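Local structure of insecticidal crystal protein Cry7Cal (Bacillus thuringiensis, 5ZI1) at residues A[142-147]-A[183-188]; A[188-193]-A[228-233]; A[192-197]-A[221-226]. The protein probably acts as an insecticidal toxin that binds a target-cell receptor, this chain holding the three-domain delta endotoxin core of a longer protein. All blocks are in the same frame, centred on the assembly; numbering follows the deposited sequence.

Contact 1: residues A[142-147]-A[183-188]; sequences TVYAQA and VEEYTD
Within the N-terminal helical bundle of the delta endotoxin fold, Tyr144 of helix 141-165 lays its phenol against Tyr186 of helix 169-202. Its approach is made with the far end of the ring: Tyr144 OH lies 3.2 Å from Tyr186 CD1, and Tyr144 CZ is 3.9 Å from the same carbon. The two ring planes are turned by 87° to each other, and the ring centroids of Tyr144 and Tyr186 lie 5.8 Å apart. Tyr144 stretches across because its CG stands anti to its own backbone N (chi1 -179°). The ring then passes along the Tyr186 backbone, where Tyr144 CE1 comes within 4.0 Å of Tyr186 O. Tyr186, whose CG lies beside its backbone N, has its own hydroxyl hydrogen-bonded to His151 ND1, and its ring also touches Ala148 and Leu152 of helix 141-165. Toward the exposed Glu185 the contact turns polar. One water, lying in the plane of the Tyr144 ring at its edge, is hydrogen-bonded to Tyr144 OH at 2.5 Å and donates to Glu185 OE1 at 2.6 Å. Direct approach of the two side chains is much looser, Tyr144 OH and Glu185 OE1 being 4.3 Å apart. The chemistry is therefore divided: aromatic carbon and a hydroxyl oxygen meet by van der Waals contact in the buried part, whereas the water satisfies part of the exposed carboxylate and links it to a phenol that it does not bond directly.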
loop_
_atom_site.group_PDB
_atom_site.type_symbol
_atom_site.label_atom_id
_atom_site.label_comp_id
_atom_site.label_asym_id
_atom_site.label_seq_id
_atom_site.Cartn_x
_atom_site.Cartn_y
_atom_site.Cartn_z
ATOM N N THR A 142 -11.548 -5.592 8.572
ATOM C CA THR A 142 -11.293 -4.156 8.464
ATOM C C THR A 142 -11.654 -3.436 9.756
ATOM O O THR A 142 -10.932 -2.531 10.195
ATOM C CB THR A 142 -12.058 -3.550 7.275
ATOM O OG1 THR A 142 -11.528 -4.060 6.054
ATOM C CG2 THR A 142 -11.891 -2.065 7.253
ATOM N N VAL A 143 -12.756 -3.834 10.388
ATOM C CA VAL A 143 -13.067 -3.308 11.718
ATOM C C VAL A 143 -11.902 -3.553 12.667
ATOM O O VAL A 143 -11.502 -2.666 13.432
ATOM C CB VAL A 143 -14.370 -3.932 12.256
ATOM C CG1 VAL A 143 -14.618 -3.509 13.707
ATOM C CG2 VAL A 143 -15.558 -3.542 11.361
ATOM N N TYR A 144 -11.335 -4.757 12.622
ATOM C CA TYR A 144 -10.238 -5.096 13.521
ATOM C C TYR A 144 -9.021 -4.225 13.235
ATOM O O TYR A 144 -8.485 -3.569 14.138
ATOM C CB TYR A 144 -9.901 -6.574 13.361
ATOM C CG TYR A 144 -8.791 -7.062 14.246
ATOM C CD1 TYR A 144 -7.470 -6.961 13.848
ATOM C CD2 TYR A 144 -9.064 -7.660 15.473
ATOM C CE1 TYR A 144 -6.440 -7.416 14.650
ATOM C CE2 TYR A 144 -8.048 -8.119 16.279
ATOM C CZ TYR A 144 -6.737 -7.997 15.861
ATOM O OH TYR A 144 -5.719 -8.466 16.653
ATOM N N ALA A 145 -8.597 -4.181 11.970
ATOM C CA ALA A 145 -7.447 -3.373 11.581
ATOM C C ALA A 145 -7.602 -1.923 12.013
ATOM O O ALA A 145 -6.684 -1.347 12.612
ATOM C CB ALA A 145 -7.231 -3.466 10.078
ATOM N N GLN A 146 -8.765 -1.323 11.750
ATOM C CA GLN A 146 -8.914 0.107 12.016
ATOM C C GLN A 146 -8.945 0.400 13.514
ATOM O O GLN A 146 -8.391 1.412 13.967
ATOM C CB GLN A 146 -10.172 0.649 11.334
ATOM C CG GLN A 146 -10.131 0.543 9.835
ATOM C CD GLN A 146 -9.266 1.612 9.172
ATOM O OE1 GLN A 146 -9.005 2.665 9.747
ATOM N NE2 GLN A 146 -8.833 1.342 7.941
ATOM N N ALA A 147 -9.603 -0.459 14.295
ATOM C CA ALA A 147 -9.604 -0.287 15.743
ATOM C C ALA A 147 -8.232 -0.599 16.315
ATOM O O ALA A 147 -7.742 0.104 17.207
ATOM C CB ALA A 147 -10.663 -1.183 16.378
ATOM N N VAL A 183 1.635 -4.417 18.636
ATOM C CA VAL A 183 2.063 -4.258 17.251
ATOM C C VAL A 183 2.191 -5.627 16.590
ATOM O O VAL A 183 1.659 -5.868 15.495
ATOM C CB VAL A 183 3.372 -3.451 17.179
ATOM C CG1 VAL A 183 3.959 -3.509 15.789
ATOM C CG2 VAL A 183 3.111 -2.010 17.575
ATOM N N GLU A 184 2.848 -6.560 17.277
ATOM C CA GLU A 184 3.065 -7.881 16.698
ATOM C C GLU A 184 1.767 -8.685 16.647
ATOM O O GLU A 184 1.535 -9.446 15.702
ATOM C CB GLU A 184 4.134 -8.625 17.502
ATOM C CG GLU A 184 4.578 -9.950 16.895
ATOM C CD GLU A 184 5.426 -10.787 17.854
ATOM O OE1 GLU A 184 6.315 -10.224 18.541
ATOM O OE2 GLU A 184 5.194 -12.014 17.930
ATOM N N GLU A 185 0.920 -8.555 17.669
ATOM C CA GLU A 185 -0.337 -9.281 17.665
ATOM C C GLU A 185 -1.239 -8.805 16.533
ATOM O O GLU A 185 -1.755 -9.614 15.748
ATOM C CB GLU A 185 -1.037 -9.111 19.007
ATOM C CG GLU A 185 -2.320 -9.941 19.146
ATOM C CD GLU A 185 -2.986 -9.723 20.499
ATOM O OE1 GLU A 185 -4.224 -9.527 20.528
ATOM O OE2 GLU A 185 -2.256 -9.727 21.531
ATOM N N TYR A 186 -1.444 -7.489 16.443
ATOM C CA TYR A 186 -2.384 -6.935 15.472
ATOM C C TYR A 186 -1.895 -7.158 14.048
ATOM O O TYR A 186 -2.682 -7.515 13.166
ATOM C CB TYR A 186 -2.602 -5.451 15.750
ATOM C CG TYR A 186 -3.243 -5.144 17.094
ATOM C CD1 TYR A 186 -3.919 -6.125 17.822
ATOM C CD2 TYR A 186 -3.197 -3.862 17.617
ATOM C CE1 TYR A 186 -4.517 -5.830 19.052
ATOM C CE2 TYR A 186 -3.780 -3.557 18.828
ATOM C CZ TYR A 186 -4.441 -4.544 19.546
ATOM O OH TYR A 186 -5.025 -4.208 20.747
ATOM N N THR A 187 -0.590 -6.988 13.821
ATOM C CA THR A 187 -0.001 -7.266 12.514
ATOM C C THR A 187 -0.175 -8.729 12.134
ATOM O O THR A 187 -0.570 -9.040 11.009
ATOM C CB THR A 187 1.484 -6.891 12.529
ATOM O OG1 THR A 187 1.630 -5.510 12.885
ATOM C CG2 THR A 187 2.131 -7.148 11.179
ATOM N N ASP A 188 0.129 -9.650 13.064
ATOM C CA ASP A 188 0.002 -11.076 12.762
ATOM C C ASP A 188 -1.432 -11.443 12.433
ATOM O O ASP A 188 -1.690 -12.230 11.517
ATOM C CB ASP A 188 0.468 -11.928 13.939
ATOM C CG ASP A 188 1.976 -11.941 14.110
ATOM O OD1 ASP A 188 2.691 -11.385 13.245
ATOM O OD2 ASP A 188 2.437 -12.528 15.121
HETATM O O HOH W 1 -5.919 -10.007 18.666
#

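Contact 2: residues A[188-193]-A[228-233]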
loop_
_atom_site.group_PDB
_atom_site.type_symbol
_atom_site.label_atom_id
_atom_site.label_comp_id
_atom_site.label_asym_id
_atom_site.label_seq_id
_atom_site.Cartn_x
_atom_site.Cartn_y
_atom_site.Cartn_z
ATOM N N ASP A 188 0.129 -9.650 13.064
ATOM C CA ASP A 188 0.002 -11.076 12.762
ATOM C C ASP A 188 -1.432 -11.443 12.433
ATOM O O ASP A 188 -1.690 -12.230 11.517
ATOM C CB ASP A 188 0.468 -11.928 13.939
ATOM C CG ASP A 188 1.976 -11.941 14.110
ATOM O OD1 ASP A 188 2.691 -11.385 13.245
ATOM O OD2 ASP A 188 2.437 -12.528 15.121
ATOM N N HIS A 189 -2.380 -10.923 13.202
ATOM C CA HIS A 189 -3.777 -11.212 12.924
ATOM C C HIS A 189 -4.182 -10.706 11.535
ATOM O O HIS A 189 -4.803 -11.436 10.757
ATOM C CB HIS A 189 -4.660 -10.599 14.013
ATOM C CG HIS A 189 -6.104 -10.932 13.848
ATOM N ND1 HIS A 189 -6.666 -12.078 14.370
ATOM C CD2 HIS A 189 -7.096 -10.293 13.180
ATOM C CE1 HIS A 189 -7.947 -12.119 14.049
ATOM N NE2 HIS A 189 -8.234 -11.047 13.329
ATOM N N CYS A 190 -3.813 -9.463 11.192
ATOM C CA CYS A 190 -4.229 -8.907 9.897
ATOM C C CYS A 190 -3.625 -9.683 8.736
ATOM O O CYS A 190 -4.299 -9.932 7.731
ATOM C CB CYS A 190 -3.857 -7.428 9.782
ATOM S SG CYS A 190 -4.720 -6.358 10.952
ATOM N N VAL A 191 -2.360 -10.082 8.850
ATOM C CA VAL A 191 -1.731 -10.790 7.742
ATOM C C VAL A 191 -2.357 -12.163 7.564
ATOM O O VAL A 191 -2.761 -12.532 6.458
ATOM C CB VAL A 191 -0.209 -10.858 7.950
ATOM C CG1 VAL A 191 0.435 -11.791 6.946
ATOM C CG2 VAL A 191 0.363 -9.466 7.791
ATOM N N LYS A 192 -2.483 -12.924 8.659
ATOM C CA LYS A 192 -3.056 -14.268 8.602
ATOM C C LYS A 192 -4.422 -14.281 7.916
ATOM O O LYS A 192 -4.666 -15.078 7.007
ATOM C CB LYS A 192 -3.158 -14.832 10.021
ATOM C CG LYS A 192 -4.098 -16.015 10.209
ATOM C CD LYS A 192 -4.201 -16.343 11.714
ATOM C CE LYS A 192 -4.786 -17.730 11.982
ATOM N NZ LYS A 192 -3.952 -18.794 11.353
ATOM N N TRP A 193 -5.326 -13.399 8.334
ATOM C CA TRP A 193 -6.661 -13.414 7.758
ATOM C C TRP A 193 -6.741 -12.716 6.406
ATOM O O TRP A 193 -7.639 -13.042 5.623
ATOM C CB TRP A 193 -7.655 -12.831 8.763
ATOM C CG TRP A 193 -7.899 -13.844 9.842
ATOM C CD1 TRP A 193 -7.216 -13.973 11.017
ATOM C CD2 TRP A 193 -8.835 -14.925 9.805
ATOM N NE1 TRP A 193 -7.686 -15.043 11.722
ATOM C CE2 TRP A 193 -8.684 -15.645 11.004
ATOM C CE3 TRP A 193 -9.800 -15.346 8.877
ATOM C CZ2 TRP A 193 -9.461 -16.762 11.307
ATOM C CZ3 TRP A 193 -10.570 -16.456 9.182
ATOM C CH2 TRP A 193 -10.391 -17.150 10.385
ATOM N N ASP A 228 -2.377 -1.346 4.206
ATOM C CA ASP A 228 -1.745 -0.033 4.225
ATOM C C ASP A 228 -1.662 0.543 5.633
ATOM O O ASP A 228 -0.895 1.480 5.861
ATOM C CB ASP A 228 -2.500 0.931 3.292
ATOM C CG ASP A 228 -2.287 0.608 1.808
ATOM O OD1 ASP A 228 -1.353 -0.164 1.480
ATOM O OD2 ASP A 228 -3.043 1.138 0.950
ATOM N N LEU A 229 -2.445 0.018 6.575
ATOM C CA LEU A 229 -2.308 0.409 7.976
ATOM C C LEU A 229 -1.042 -0.156 8.610
ATOM O O LEU A 229 -0.466 0.488 9.487
ATOM C CB LEU A 229 -3.507 -0.072 8.788
ATOM C CG LEU A 229 -4.855 0.630 8.669
ATOM C CD1 LEU A 229 -5.842 -0.109 9.587
ATOM C CD2 LEU A 229 -4.760 2.110 9.030
ATOM N N LEU A 230 -0.603 -1.352 8.194
ATOM C CA LEU A 230 0.393 -2.125 8.946
ATOM C C LEU A 230 1.787 -1.502 8.968
ATOM O O LEU A 230 2.489 -1.642 9.976
ATOM C CB LEU A 230 0.480 -3.560 8.414
ATOM C CG LEU A 230 -0.845 -4.332 8.469
ATOM C CD1 LEU A 230 -0.700 -5.747 7.949
ATOM C CD2 LEU A 230 -1.421 -4.342 9.875
ATOM N N PRO A 231 2.241 -0.805 7.918
ATOM C CA PRO A 231 3.549 -0.124 8.031
ATOM C C PRO A 231 3.571 0.961 9.094
ATOM O O PRO A 231 4.641 1.289 9.608
ATOM C CB PRO A 231 3.773 0.459 6.632
ATOM C CG PRO A 231 2.879 -0.331 5.734
ATOM C CD PRO A 231 1.701 -0.725 6.547
ATOM N N LEU A 232 2.425 1.538 9.441
ATOM C CA LEU A 232 2.413 2.584 10.451
ATOM C C LEU A 232 2.593 2.036 11.854
ATOM O O LEU A 232 3.117 2.749 12.719
ATOM C CB LEU A 232 1.109 3.366 10.371
ATOM C CG LEU A 232 0.980 4.151 9.066
ATOM C CD1 LEU A 232 -0.455 4.575 8.814
ATOM C CD2 LEU A 232 1.885 5.349 9.135
ATOM N N PHE A 233 2.150 0.800 12.101
ATOM C CA PHE A 233 2.148 0.250 13.456
ATOM C C PHE A 233 3.486 0.397 14.179
ATOM O O PHE A 233 3.496 0.955 15.286
ATOM C CB PHE A 233 1.688 -1.218 13.418
ATOM C CG PHE A 233 0.197 -1.390 13.138
ATOM C CD1 PHE A 233 -0.599 -0.301 12.834
ATOM C CD2 PHE A 233 -0.390 -2.643 13.193
ATOM C CE1 PHE A 233 -1.946 -0.462 12.579
ATOM C CE2 PHE A 233 -1.731 -2.812 12.961
ATOM C CZ PHE A 233 -2.515 -1.724 12.641
#
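The two methyls of Leu230 touch Cys190 and Val191 of helix 169-202, one branch favouring each neighbour. The backbones come closest at this point, with the CA atoms of Cys190 and Leu230 8.3 Å apart, and each residue's CB bond is directed toward the other segment. Across that interval the leucine fork straddles the cysteine methylene: Leu230 CD2 is 3.9 Å from Cys190 CB, and Leu230 CD1 is 4.0 Å from the same atom. The sulfur joins on one branch alone, Cys190 SG lying 4.0 Å from Leu230 CD2. On the other branch, Leu230 CD1 meets Val191 CG2 at 3.9 Å, the two side chains crossing at a slant. Val191 starts off to the side of the contact and still reaches it, because its CG1 stands anti to the backbone N (chi1 170°), which sets CG2 beside that N and within touch of the leucine. On the far side Leu230 is backed by an aromatic ring from its own segment: Leu230 CA sits over the centre of one face of Phe233, 4.2 Å above the plane. The backbone of 228-231 has helical torsions without the regular bonding; the carbonyls of Leu229 and Leu230 accept from Leu232 N (3.1 Å to Leu229 O) and Phe233 N (3.3 Å to Leu230 O), three residues on. At its start, Asp228 forms a salt bridge with Arg251. Every atom that meets between the segments is a carbon or the cysteine sulfur, so the contact depends on dispersion and on burying apolar surface, with no polar pair between the two segments to fix its orientation.

Contact 3: residues A[192-197]-A[221-226]; sequences KWYKEG and EMTIMV
Tyr194 and Met222 mark the closest backbone approach of two segments that run in opposite directions, their CA atoms being 7.5 Å apart, and the second segment holds a wider pi-type turn at 223-226. Met222 aims its CB at the first helix, and that methylene comes up to the edge of the Tyr194 ring, in the ring plane. It is equidistant from two neighbouring ring atoms: Met222 CB lies 4.0 Å from Tyr194 CD1 and likewise 4.0 Å from Tyr194 CE1, so it bears on the bond between them. The contact is therefore one of ring rim against aliphatic carbon, with the two side chains running antiparallel alongside one another. The tyrosine is brought there by a first torsion that sets CG anti to its backbone N (chi1 173°), which carries the ring toward the second helix so that its edge meets Met222. Beyond the methylene the methionine bends at both of its next torsions (chi2 -59°, chi3 -76°), and its side chain also packs on Thr142 of helix 141-165 and on Val63 and Leu66 of helix 54-67. At the phenol end, Tyr194 OH is 4.0 Å from Thr223 OG1, too long for a hydrogen bond. The threonine hydroxyl is instead hydrogen-bonded to Arg219 O, one turn back along its own helix. Helices 169-202 and 208-227 follow each other in the chain with a short connection, so this is the side-by-side packing of an antiparallel helical hairpin, as expected in the alpha-helical N-terminal domain of delta endotoxins, the part generally associated with pore formation.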
loop_
_atom_site.group_PDB
_atom_site.type_symbol
_atom_site.label_atom_id
_atom_site.label_comp_id
_atom_site.label_asym_id
_atom_site.label_seq_id
_atom_site.Cartn_x
_atom_site.Cartn_y
_atom_site.Cartn_z
ATOM N N LYS A 192 -2.483 -12.924 8.659
ATOM C CA LYS A 192 -3.056 -14.268 8.602
ATOM C C LYS A 192 -4.422 -14.281 7.916
ATOM O O LYS A 192 -4.666 -15.078 7.007
ATOM C CB LYS A 192 -3.158 -14.832 10.021
ATOM C CG LYS A 192 -4.098 -16.015 10.209
ATOM C CD LYS A 192 -4.201 -16.343 11.714
ATOM C CE LYS A 192 -4.786 -17.730 11.982
ATOM N NZ LYS A 192 -3.952 -18.794 11.353
ATOM N N TRP A 193 -5.326 -13.399 8.334
ATOM C CA TRP A 193 -6.661 -13.414 7.758
ATOM C C TRP A 193 -6.741 -12.716 6.406
ATOM O O TRP A 193 -7.639 -13.042 5.623
ATOM C CB TRP A 193 -7.655 -12.831 8.763
ATOM C CG TRP A 193 -7.899 -13.844 9.842
ATOM C CD1 TRP A 193 -7.216 -13.973 11.017
ATOM C CD2 TRP A 193 -8.835 -14.925 9.805
ATOM N NE1 TRP A 193 -7.686 -15.043 11.722
ATOM C CE2 TRP A 193 -8.684 -15.645 11.004
ATOM C CE3 TRP A 193 -9.800 -15.346 8.877
ATOM C CZ2 TRP A 193 -9.461 -16.762 11.307
ATOM C CZ3 TRP A 193 -10.570 -16.456 9.182
ATOM C CH2 TRP A 193 -10.391 -17.150 10.385
ATOM N N TYR A 194 -5.812 -11.806 6.088
ATOM C CA TYR A 194 -5.688 -11.352 4.702
ATOM C C TYR A 194 -5.368 -12.524 3.788
ATOM O O TYR A 194 -5.996 -12.705 2.736
ATOM C CB TYR A 194 -4.601 -10.279 4.565
ATOM C CG TYR A 194 -4.322 -9.908 3.105
ATOM C CD1 TYR A 194 -5.176 -9.063 2.423
ATOM C CD2 TYR A 194 -3.224 -10.426 2.418
ATOM C CE1 TYR A 194 -4.968 -8.738 1.087
ATOM C CE2 TYR A 194 -2.983 -10.097 1.078
ATOM C CZ TYR A 194 -3.873 -9.253 0.417
ATOM O OH TYR A 194 -3.693 -8.893 -0.906
ATOM N N LYS A 195 -4.381 -13.335 4.183
ATOM C CA LYS A 195 -3.971 -14.480 3.378
ATOM C C LYS A 195 -5.036 -15.569 3.342
ATOM O O LYS A 195 -5.120 -16.317 2.360
ATOM C CB LYS A 195 -2.659 -15.048 3.914
ATOM C CG LYS A 195 -1.446 -14.166 3.638
ATOM C CD LYS A 195 -0.165 -14.823 4.161
ATOM C CE LYS A 195 1.081 -13.970 3.904
ATOM N NZ LYS A 195 2.313 -14.601 4.492
ATOM N N GLU A 196 -5.849 -15.685 4.394
ATOM C CA GLU A 196 -6.863 -16.725 4.387
ATOM C C GLU A 196 -8.030 -16.355 3.479
ATOM O O GLU A 196 -8.494 -17.193 2.703
ATOM C CB GLU A 196 -7.336 -17.011 5.813
ATOM C CG GLU A 196 -7.554 -18.487 6.058
ATOM C CD GLU A 196 -7.296 -18.883 7.500
ATOM O OE1 GLU A 196 -7.858 -19.901 7.950
ATOM O OE2 GLU A 196 -6.527 -18.174 8.184
ATOM N N GLY A 197 -8.514 -15.110 3.561
ATOM C CA GLY A 197 -9.502 -14.642 2.598
ATOM C C GLY A 197 -9.019 -14.790 1.166
ATOM O O GLY A 197 -9.769 -15.230 0.283
ATOM N N GLU A 221 -8.937 -3.985 -2.521
ATOM C CA GLU A 221 -9.636 -3.232 -1.484
ATOM C C GLU A 221 -9.025 -3.460 -0.097
ATOM O O GLU A 221 -8.914 -2.510 0.687
ATOM C CB GLU A 221 -11.118 -3.587 -1.499
ATOM C CG GLU A 221 -11.852 -3.100 -2.794
ATOM C CD GLU A 221 -13.359 -3.114 -2.637
ATOM O OE1 GLU A 221 -13.823 -3.337 -1.498
ATOM O OE2 GLU A 221 -14.090 -2.908 -3.642
ATOM N N MET A 222 -8.627 -4.700 0.230
ATOM C CA MET A 222 -8.090 -4.977 1.569
ATOM C C MET A 222 -6.666 -4.480 1.744
ATOM O O MET A 222 -6.237 -4.252 2.882
ATOM C CB MET A 222 -8.143 -6.471 1.896
ATOM C CG MET A 222 -9.543 -7.021 1.858
ATOM S SD MET A 222 -10.611 -6.178 3.037
ATOM C CE MET A 222 -10.024 -6.962 4.565
ATOM N N THR A 223 -5.926 -4.328 0.645
ATOM C CA THR A 223 -4.684 -3.570 0.694
ATOM C C THR A 223 -4.945 -2.166 1.219
ATOM O O THR A 223 -4.261 -1.694 2.144
ATOM C CB THR A 223 -4.061 -3.543 -0.701
ATOM O OG1 THR A 223 -3.688 -4.882 -1.061
ATOM C CG2 THR A 223 -2.832 -2.640 -0.759
ATOM N N ILE A 224 -5.973 -1.507 0.665
ATOM C CA ILE A 224 -6.340 -0.155 1.069
ATOM C C ILE A 224 -6.950 -0.144 2.465
ATOM O O ILE A 224 -6.680 0.749 3.264
ATOM C CB ILE A 224 -7.319 0.446 0.043
ATOM C CG1 ILE A 224 -6.644 0.644 -1.312
ATOM C CG2 ILE A 224 -7.926 1.747 0.569
ATOM C CD1 ILE A 224 -7.590 1.176 -2.376
ATOM N N MET A 225 -7.839 -1.083 2.756
ATOM C CA MET A 225 -8.528 -1.055 4.043
ATOM C C MET A 225 -7.645 -1.553 5.183
ATOM O O MET A 225 -7.705 -1.002 6.289
ATOM C CB MET A 225 -9.811 -1.874 3.981
ATOM C CG MET A 225 -10.978 -1.127 3.319
ATOM S SD MET A 225 -12.545 -2.033 3.444
ATOM C CE MET A 225 -12.427 -3.052 1.974
ATOM N N VAL A 226 -6.813 -2.570 4.938
ATOM C CA VAL A 226 -6.078 -3.194 6.030
ATOM C C VAL A 226 -4.562 -3.080 5.887
ATOM O O VAL A 226 -3.909 -2.539 6.779
ATOM C CB VAL A 226 -6.497 -4.660 6.189
ATOM C CG1 VAL A 226 -5.666 -5.330 7.313
ATOM C CG2 VAL A 226 -7.973 -4.721 6.493
#

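How the contacts relate
All three contacts use helix 169-202 in the N-terminal helical domain, meeting in turn helix 141-165, the turn around residues 228-233, and helix 208-227. Each is mainly buried, but contact 1 lies farther from the centre of the chain, about 16 Å against about 11 Å for the other two (from contact centre to chain centre), and it alone among them has an exposed participant and a bridging water. Contact 2 is purely apolar; contact 3 adds two hydroxyls without bonding them to each other. The sites also touch directly: Tyr144 CE1 approaches His189 CD2 at 3.3 Å, and a probable hydrogen bond from Asp228 N to Thr223 O (2.8 Å) joins contacts 2 and 3.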